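Local coordinates for protein alpha-rhamnosidase (Dictyoglomus thermophilum, PDB 6I60) that probably hydrolyses terminal non-reducing alpha-L-rhamnose residues in alpha-L-rhamnosides, as a glycoside hydrolase used to remove rhamnose from natural flavonoids, at residues Met356-Pro359 against Thr363-Tyr366. Residues are numbered along the deposited sequence; the frame is centred on the assembly and turned at random.
Sequences MWSP and TYVY
Thr363 meets Ser358 through its backbone: the Ser358 hydroxyl donates to the carbonyl, with OG 2.6 Å from Thr363 O and tilted out of the carbonyl plane. This adds a side-chain bond next to the Trp357-Val365 pair, on the side of the turn. At Tyr364, Ser358 OG lies over one face of the ring, toward the rim, with Ser358 CB 4.0 Å from Tyr364 CD2, while Met356 SD stands oblique to the same ring in a loose Met-aromatic contact. Val365 N-H points almost straight at the Trp357 carbonyl (Val365 N to Trp357 O, 2.8 Å), and Val365 O accepts from Trp357 N at 3.1 Å, the two bonds of an antiparallel hydrogen-bonded pair. The indole, placed between its backbone N and carbonyl carbon by a chi1 of 60°, folds across the strand so that Val365 CB sits over the five-membered ring in a CH-pi contact and Val365 CG1 lies 3.4 Å from Trp357 CZ2. CG2, the other branch of the valine, packs on the Pro359 ring. The indole NE1 is bonded to Gly401 O, which ties the hairpin to a neighbouring loop. Were Trp357 an alanine, Val365 CG1 would probably lose its cover and the Gly401 carbonyl its indole donor. Tyr366, in a non-hydrogen-bonded pair with Met356, holds that chain above its ring: near-extended chi1 (-176°) and chi2 (-161°) carry Met356 CG over the centre, 3.9 Å from the Tyr366 centroid, and SD obliquely to 3.4 Å from Tyr366 OH, while the bend at chi3 turns CE toward Tyr364. The Tyr366 hydroxyl is hydrogen-bonded to Thr449 O. Strands 355-357 and 363-368, closely joined, form an antiparallel beta hairpin whose second strand pairs with strand 438-442 in the concanavalin-like domain of bacterial alpha-L-rhamnosidases.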
loop_
_atom_site.group_PDB
_atom_site.type_symbol
_atom_site.label_atom_id
_atom_site.label_comp_id
_atom_site.label_asym_id
_atom_site.label_seq_id
_atom_site.Cartn_x
_atom_site.Cartn_y
_atom_site.Cartn_z
ATOM N N MET A 356 23.791 -17.289 -14.279
ATOM C CA MET A 356 23.618 -16.974 -15.688
ATOM C C MET A 356 23.960 -18.202 -16.519
ATOM O O MET A 356 24.958 -18.879 -16.257
ATOM C CB MET A 356 24.492 -15.787 -16.113
ATOM C CG MET A 356 24.291 -15.351 -17.561
ATOM S SD MET A 356 25.658 -14.360 -18.206
ATOM C CE MET A 356 26.911 -15.613 -18.427
ATOM N N TRP A 357 23.125 -18.484 -17.519
ATOM C CA TRP A 357 23.359 -19.592 -18.434
ATOM C C TRP A 357 22.893 -19.189 -19.828
ATOM O O TRP A 357 22.337 -18.104 -20.034
ATOM C CB TRP A 357 22.662 -20.869 -17.949
ATOM C CG TRP A 357 21.177 -20.754 -17.807
ATOM C CD1 TRP A 357 20.235 -21.149 -18.710
ATOM C CD2 TRP A 357 20.459 -20.221 -16.687
ATOM N NE1 TRP A 357 18.976 -20.891 -18.227
ATOM C CE2 TRP A 357 19.086 -20.321 -16.986
ATOM C CE3 TRP A 357 20.844 -19.667 -15.463
ATOM C CZ2 TRP A 357 18.097 -19.892 -16.105
ATOM C CZ3 TRP A 357 19.861 -19.238 -14.591
ATOM C CH2 TRP A 357 18.503 -19.352 -14.916
ATOM N N SER A 358 23.133 -20.069 -20.796
ATOM C CA SER A 358 22.800 -19.814 -22.197
ATOM C C SER A 358 22.098 -21.030 -22.781
ATOM O O SER A 358 22.764 -21.991 -23.204
ATOM C CB SER A 358 24.047 -19.476 -23.003
ATOM O OG SER A 358 23.719 -19.194 -24.353
ATOM N N PRO A 359 20.763 -21.033 -22.826
ATOM C CA PRO A 359 20.064 -22.176 -23.430
ATOM C C PRO A 359 20.207 -22.239 -24.940
ATOM O O PRO A 359 20.181 -23.338 -25.506
ATOM C CB PRO A 359 18.606 -21.957 -23.006
ATOM C CG PRO A 359 18.493 -20.488 -22.800
ATOM C CD PRO A 359 19.831 -20.030 -22.284
ATOM N N THR A 363 21.907 -16.207 -26.763
ATOM C CA THR A 363 20.889 -15.906 -25.766
ATOM C C THR A 363 21.462 -16.191 -24.382
ATOM O O THR A 363 21.923 -17.306 -24.116
ATOM C CB THR A 363 19.631 -16.740 -26.009
ATOM O OG1 THR A 363 19.173 -16.540 -27.353
ATOM C CG2 THR A 363 18.530 -16.353 -25.035
ATOM N N TYR A 364 21.431 -15.188 -23.507
ATOM C CA TYR A 364 21.957 -15.304 -22.153
ATOM C C TYR A 364 20.855 -14.987 -21.152
ATOM O O TYR A 364 20.190 -13.950 -21.260
ATOM C CB TYR A 364 23.162 -14.380 -21.956
ATOM C CG TYR A 364 24.339 -14.783 -22.811
ATOM C CD1 TYR A 364 24.498 -14.270 -24.092
ATOM C CD2 TYR A 364 25.276 -15.698 -22.349
ATOM C CE1 TYR A 364 25.567 -14.648 -24.885
ATOM C CE2 TYR A 364 26.349 -16.080 -23.133
ATOM C CZ TYR A 364 26.488 -15.553 -24.400
ATOM O OH TYR A 364 27.553 -15.935 -25.181
ATOM N N VAL A 365 20.669 -15.879 -20.182
ATOM C CA VAL A 365 19.574 -15.801 -19.221
ATOM C C VAL A 365 20.148 -15.531 -17.838
ATOM O O VAL A 365 21.108 -16.189 -17.418
ATOM C CB VAL A 365 18.740 -17.092 -19.220
ATOM C CG1 VAL A 365 17.809 -17.111 -18.023
ATOM C CG2 VAL A 365 17.965 -17.224 -20.521
ATOM N N TYR A 366 19.552 -14.576 -17.129
ATOM C CA TYR A 366 19.943 -14.235 -15.771
ATOM C C TYR A 366 18.856 -14.653 -14.790
ATOM O O TYR A 366 17.664 -14.614 -15.105
ATOM C CB TYR A 366 20.203 -12.733 -15.633
ATOM C CG TYR A 366 21.508 -12.278 -16.237
ATOM C CD1 TYR A 366 21.621 -12.047 -17.602
ATOM C CD2 TYR A 366 22.629 -12.080 -15.445
ATOM C CE1 TYR A 366 22.814 -11.630 -18.159
ATOM C CE2 TYR A 366 23.825 -11.663 -15.991
ATOM C CZ TYR A 366 23.912 -11.438 -17.349
ATOM O OH TYR A 366 25.101 -11.023 -17.898
#